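Local coordinates for protein ribulose bisphosphate carboxylase (PDB 2D69) that probably catalyses the carboxylation of ribulose 1,5-bisphosphate to two molecules of 3-phosphoglycerate in an archaeal AMP degradation pathway, using magnesium, at residues P62-Y74 with Y82-E94. Sequence-based numbering, arbitrary orientation.
Sequences PEMAKRSMAKVFY and YIAKIAYPLTLFE
Lys85 lies over one face of the Tyr74 ring, while Ile83 O and Ala84 CA sit at its edge. Lys85 CE is 3.8 Å from the ring centroid, a CH-pi contact 7° off the normal. NZ follows as a cation-pi partner, 4.2 Å from that centroid. Chi2 at -173° and chi3 at -170° extend the Lys85 chain and carry CE and NZ over the ring. With an alanine in place of Tyr74, Lys85 NZ would lose this partner, and the outer lysine chain would probably be freer to turn. Ala70 CB rests over one face of Tyr88, whose OH is hydrogen-bonded to Ser50 OG. Ala87 N is at the edge of Phe73, whose CZ touches Lys85 CB at 3.6 Å.

The strands form an antiparallel hairpin in the Rubisco N-terminal domain; within this chain, 71-78 is outermost in its sheet. A classic beta bulge puts Phe73 and Tyr74 opposite Lys85. Phe73 N donates to Lys85 O, and Lys85 N to Tyr74 O. On the other face from Tyr74, Val72 CG2 meets Ile86 CG1 at 4.0 Å, and both side chains pack on helix 39-49.

Thr91 OG1 donates to Arg67 O, and a water links Ser68 OG to Thr91 O.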
loop_
_atom_site.group_PDB
_atom_site.type_symbol
_atom_site.label_atom_id
_atom_site.label_comp_id
_atom_site.label_asym_id
_atom_site.label_seq_id
_atom_site.Cartn_x
_atom_site.Cartn_y
_atom_site.Cartn_z
ATOM N N PRO A 62 34.429 18.766 22.255
ATOM C CA PRO A 62 34.148 17.569 21.463
ATOM C C PRO A 62 35.326 17.293 20.529
ATOM O O PRO A 62 35.902 18.216 19.910
ATOM C CB PRO A 62 32.908 17.944 20.663
ATOM C CG PRO A 62 32.769 19.402 20.764
ATOM C CD PRO A 62 33.557 19.890 21.906
ATOM N N GLU A 63 35.673 16.018 20.431
ATOM C CA GLU A 63 36.914 15.607 19.797
ATOM C C GLU A 63 37.044 16.122 18.375
ATOM O O GLU A 63 38.137 16.513 17.964
ATOM C CB GLU A 63 36.996 14.105 19.799
ATOM C CG GLU A 63 37.556 13.496 21.059
ATOM C CD GLU A 63 38.099 12.087 20.769
ATOM O OE1 GLU A 63 37.573 11.116 21.359
ATOM O OE2 GLU A 63 39.023 11.941 19.901
ATOM N N MET A 64 35.935 16.157 17.632
ATOM C CA MET A 64 35.956 16.611 16.256
ATOM C C MET A 64 35.956 18.121 16.060
ATOM O O MET A 64 36.053 18.590 14.930
ATOM C CB MET A 64 34.777 15.967 15.472
ATOM C CG MET A 64 34.850 14.456 15.413
ATOM S SD MET A 64 36.320 13.903 14.544
ATOM C CE MET A 64 35.943 14.377 12.864
ATOM N N ALA A 65 35.874 18.891 17.134
ATOM C CA ALA A 65 35.848 20.357 17.036
ATOM C C ALA A 65 37.114 20.925 16.366
ATOM O O ALA A 65 37.024 21.739 15.453
ATOM C CB ALA A 65 35.659 21.006 18.429
ATOM N N LYS A 66 38.274 20.476 16.813
ATOM C CA LYS A 66 39.548 20.968 16.269
ATOM C C LYS A 66 39.703 20.576 14.800
ATOM O O LYS A 66 40.107 21.415 13.997
ATOM C CB LYS A 66 40.767 20.593 17.140
ATOM C CG LYS A 66 40.945 19.061 17.442
ATOM C CD LYS A 66 41.985 18.776 18.579
ATOM C CE LYS A 66 41.437 17.732 19.615
ATOM N NZ LYS A 66 40.283 18.225 20.494
ATOM N N ARG A 67 39.220 19.392 14.413
ATOM C CA ARG A 67 39.195 19.005 13.003
ATOM C C ARG A 67 38.053 19.601 12.191
ATOM O O ARG A 67 37.860 19.208 11.060
ATOM C CB ARG A 67 39.141 17.478 12.838
ATOM C CG ARG A 67 40.351 16.756 13.369
ATOM C CD ARG A 67 40.095 15.278 13.609
ATOM N NE ARG A 67 39.834 14.604 12.346
ATOM C CZ ARG A 67 39.470 13.322 12.245
ATOM N NH1 ARG A 67 39.310 12.586 13.321
ATOM N NH2 ARG A 67 39.278 12.777 11.079
ATOM N N SER A 68 37.254 20.489 12.774
ATOM C CA SER A 68 36.167 21.072 12.034
ATOM C C SER A 68 36.382 22.586 11.785
ATOM O O SER A 68 35.484 23.227 11.316
ATOM C CB SER A 68 34.824 20.831 12.744
ATOM O OG SER A 68 34.541 19.434 12.991
ATOM N N MET A 69 37.556 23.137 12.087
ATOM C CA MET A 69 37.808 24.584 11.957
ATOM C C MET A 69 38.072 25.002 10.548
ATOM O O MET A 69 38.902 24.395 9.899
ATOM C CB MET A 69 39.080 24.967 12.677
ATOM C CG MET A 69 38.988 25.027 14.154
ATOM S SD MET A 69 40.625 25.573 14.765
ATOM C CE MET A 69 40.514 27.359 14.684
ATOM N N ALA A 70 37.443 26.088 10.102
ATOM C CA ALA A 70 37.748 26.670 8.808
ATOM C C ALA A 70 39.002 27.533 8.990
ATOM O O ALA A 70 39.341 27.922 10.109
ATOM C CB ALA A 70 36.595 27.482 8.290
ATOM N N LYS A 71 39.753 27.741 7.918
ATOM C CA LYS A 71 40.988 28.527 7.996
ATOM C C LYS A 71 41.058 29.559 6.886
ATOM O O LYS A 71 40.933 29.201 5.711
ATOM C CB LYS A 71 42.203 27.607 7.920
ATOM C CG LYS A 71 42.592 26.964 9.268
ATOM C CD LYS A 71 43.531 27.834 10.154
ATOM C CE LYS A 71 43.628 27.315 11.628
ATOM N NZ LYS A 71 42.256 26.830 12.150
ATOM N N VAL A 72 41.287 30.819 7.242
ATOM C CA VAL A 72 41.529 31.867 6.253
ATOM C C VAL A 72 42.960 31.725 5.784
ATOM O O VAL A 72 43.875 31.881 6.579
ATOM C CB VAL A 72 41.356 33.298 6.825
ATOM C CG1 VAL A 72 41.579 34.332 5.709
ATOM C CG2 VAL A 72 39.990 33.468 7.481
ATOM N N PHE A 73 43.154 31.425 4.498
ATOM C CA PHE A 73 44.483 31.191 3.957
ATOM C C PHE A 73 44.969 32.236 2.932
ATOM O O PHE A 73 46.170 32.264 2.569
ATOM C CB PHE A 73 44.556 29.779 3.395
ATOM C CG PHE A 73 43.810 29.574 2.108
ATOM C CD1 PHE A 73 44.441 29.801 0.886
ATOM C CD2 PHE A 73 42.477 29.130 2.114
ATOM C CE1 PHE A 73 43.767 29.608 -0.319
ATOM C CE2 PHE A 73 41.785 28.912 0.912
ATOM C CZ PHE A 73 42.428 29.145 -0.307
ATOM N N TYR A 74 44.036 33.069 2.472
ATOM C CA TYR A 74 44.305 34.167 1.551
ATOM C C TYR A 74 43.550 35.407 2.011
ATOM O O TYR A 74 42.368 35.338 2.329
ATOM C CB TYR A 74 43.834 33.772 0.159
ATOM C CG TYR A 74 43.892 34.853 -0.902
ATOM C CD1 TYR A 74 44.845 34.785 -1.937
ATOM C CD2 TYR A 74 42.980 35.895 -0.914
ATOM C CE1 TYR A 74 44.891 35.737 -2.948
ATOM C CE2 TYR A 74 43.010 36.855 -1.915
ATOM C CZ TYR A 74 43.973 36.769 -2.934
ATOM O OH TYR A 74 44.022 37.720 -3.923
ATOM N N TYR A 82 38.274 43.867 0.752
ATOM C CA TYR A 82 39.191 42.748 0.893
ATOM C C TYR A 82 38.557 41.490 0.301
ATOM O O TYR A 82 37.334 41.325 0.349
ATOM C CB TYR A 82 39.475 42.479 2.373
ATOM C CG TYR A 82 40.163 43.648 3.017
ATOM C CD1 TYR A 82 41.547 43.768 2.989
ATOM C CD2 TYR A 82 39.420 44.666 3.580
ATOM C CE1 TYR A 82 42.190 44.878 3.563
ATOM C CE2 TYR A 82 40.045 45.813 4.151
ATOM C CZ TYR A 82 41.422 45.908 4.136
ATOM O OH TYR A 82 42.004 47.026 4.705
ATOM N N ILE A 83 39.375 40.628 -0.281
ATOM C CA ILE A 83 38.924 39.274 -0.582
ATOM C C ILE A 83 39.609 38.346 0.403
ATOM O O ILE A 83 40.797 38.558 0.730
ATOM C CB ILE A 83 39.186 38.930 -2.050
ATOM C CG1 ILE A 83 38.134 39.640 -2.923
ATOM C CG2 ILE A 83 39.129 37.430 -2.293
ATOM C CD1 ILE A 83 38.322 39.487 -4.485
ATOM N N ALA A 84 38.833 37.442 1.003
ATOM C CA ALA A 84 39.366 36.283 1.716
ATOM C C ALA A 84 38.970 34.997 1.010
ATOM O O ALA A 84 37.875 34.903 0.485
ATOM C CB ALA A 84 38.861 36.250 3.127
ATOM N N LYS A 85 39.879 34.024 0.996
ATOM C CA LYS A 85 39.546 32.672 0.616
ATOM C C LYS A 85 39.700 31.860 1.866
ATOM O O LYS A 85 40.667 32.019 2.618
ATOM C CB LYS A 85 40.474 32.152 -0.474
ATOM C CG LYS A 85 40.631 33.075 -1.650
ATOM C CD LYS A 85 41.436 32.398 -2.761
ATOM C CE LYS A 85 41.822 33.380 -3.877
ATOM N NZ LYS A 85 42.899 32.845 -4.772
ATOM N N ILE A 86 38.740 30.994 2.103
ATOM C CA ILE A 86 38.661 30.239 3.346
ATOM C C ILE A 86 38.500 28.766 3.005
ATOM O O ILE A 86 37.788 28.418 2.054
ATOM C CB ILE A 86 37.491 30.731 4.227
ATOM C CG1 ILE A 86 37.626 32.251 4.514
ATOM C CG2 ILE A 86 37.474 29.933 5.541
ATOM C CD1 ILE A 86 36.419 32.873 5.325
ATOM N N ALA A 87 39.216 27.941 3.754
ATOM C CA ALA A 87 39.237 26.507 3.547
ATOM C C ALA A 87 38.483 25.774 4.645
ATOM O O ALA A 87 38.674 26.062 5.818
ATOM C CB ALA A 87 40.664 26.004 3.480
ATOM N N TYR A 88 37.679 24.796 4.219
ATOM C CA TYR A 88 36.730 24.040 5.039
ATOM C C TYR A 88 36.948 22.545 4.903
ATOM O O TYR A 88 36.820 22.004 3.809
ATOM C CB TYR A 88 35.274 24.337 4.599
ATOM C CG TYR A 88 34.872 25.797 4.813
ATOM C CD1 TYR A 88 34.168 26.185 5.928
ATOM C CD2 TYR A 88 35.232 26.781 3.886
ATOM C CE1 TYR A 88 33.806 27.497 6.120
ATOM C CE2 TYR A 88 34.857 28.074 4.035
ATOM C CZ TYR A 88 34.159 28.448 5.169
ATOM O OH TYR A 88 33.842 29.760 5.320
ATOM N N PRO A 89 37.239 21.873 6.012
ATOM C CA PRO A 89 37.267 20.416 6.030
ATOM C C PRO A 89 35.872 19.824 5.901
ATOM O O PRO A 89 34.872 20.405 6.375
ATOM C CB PRO A 89 37.899 20.101 7.391
ATOM C CG PRO A 89 37.489 21.199 8.223
ATOM C CD PRO A 89 37.493 22.441 7.347
ATOM N N LEU A 90 35.795 18.673 5.217
ATOM C CA LEU A 90 34.512 18.050 4.924
ATOM C C LEU A 90 33.812 17.468 6.142
ATOM O O LEU A 90 32.660 17.121 6.061
ATOM C CB LEU A 90 34.702 16.969 3.887
ATOM C CG LEU A 90 35.275 17.491 2.586
ATOM C CD1 LEU A 90 35.156 16.395 1.582
ATOM C CD2 LEU A 90 34.521 18.704 2.060
ATOM N N THR A 91 34.496 17.415 7.277
ATOM C CA THR A 91 33.867 17.073 8.529
ATOM C C THR A 91 32.783 18.076 8.979
ATOM O O THR A 91 32.041 17.815 9.946
ATOM C CB THR A 91 34.963 16.973 9.625
ATOM O OG1 THR A 91 35.802 18.115 9.532
ATOM C CG2 THR A 91 35.954 15.811 9.334
ATOM N N LEU A 92 32.750 19.269 8.380
ATOM C CA LEU A 92 31.796 20.287 8.755
ATOM C C LEU A 92 30.505 20.112 7.969
ATOM O O LEU A 92 29.522 20.790 8.263
ATOM C CB LEU A 92 32.326 21.685 8.437
ATOM C CG LEU A 92 33.253 22.366 9.391
ATOM C CD1 LEU A 92 33.990 23.447 8.579
ATOM C CD2 LEU A 92 32.487 22.948 10.616
ATOM N N PHE A 93 30.485 19.191 6.986
ATOM C CA PHE A 93 29.373 19.117 6.049
ATOM C C PHE A 93 28.601 17.821 6.019
ATOM O O PHE A 93 29.174 16.681 6.130
ATOM C CB PHE A 93 29.877 19.448 4.646
ATOM C CG PHE A 93 30.483 20.808 4.540
ATOM C CD1 PHE A 93 29.848 21.919 5.080
ATOM C CD2 PHE A 93 31.784 20.965 4.091
ATOM C CE1 PHE A 93 30.429 23.158 4.998
ATOM C CE2 PHE A 93 32.390 22.218 4.065
ATOM C CZ PHE A 93 31.708 23.299 4.528
ATOM N N GLU A 94 27.290 17.961 5.875
ATOM C CA GLU A 94 26.466 16.805 5.602
ATOM C C GLU A 94 26.469 16.630 4.132
ATOM O O GLU A 94 25.886 17.440 3.385
ATOM C CB GLU A 94 25.042 16.971 6.139
ATOM C CG GLU A 94 24.152 15.779 5.883
ATOM C CD GLU A 94 22.697 15.994 6.356
ATOM O OE1 GLU A 94 22.354 17.021 7.059
ATOM O OE2 GLU A 94 21.940 15.070 6.040
HETATM O O HOH W 1 31.869 19.236 12.036
#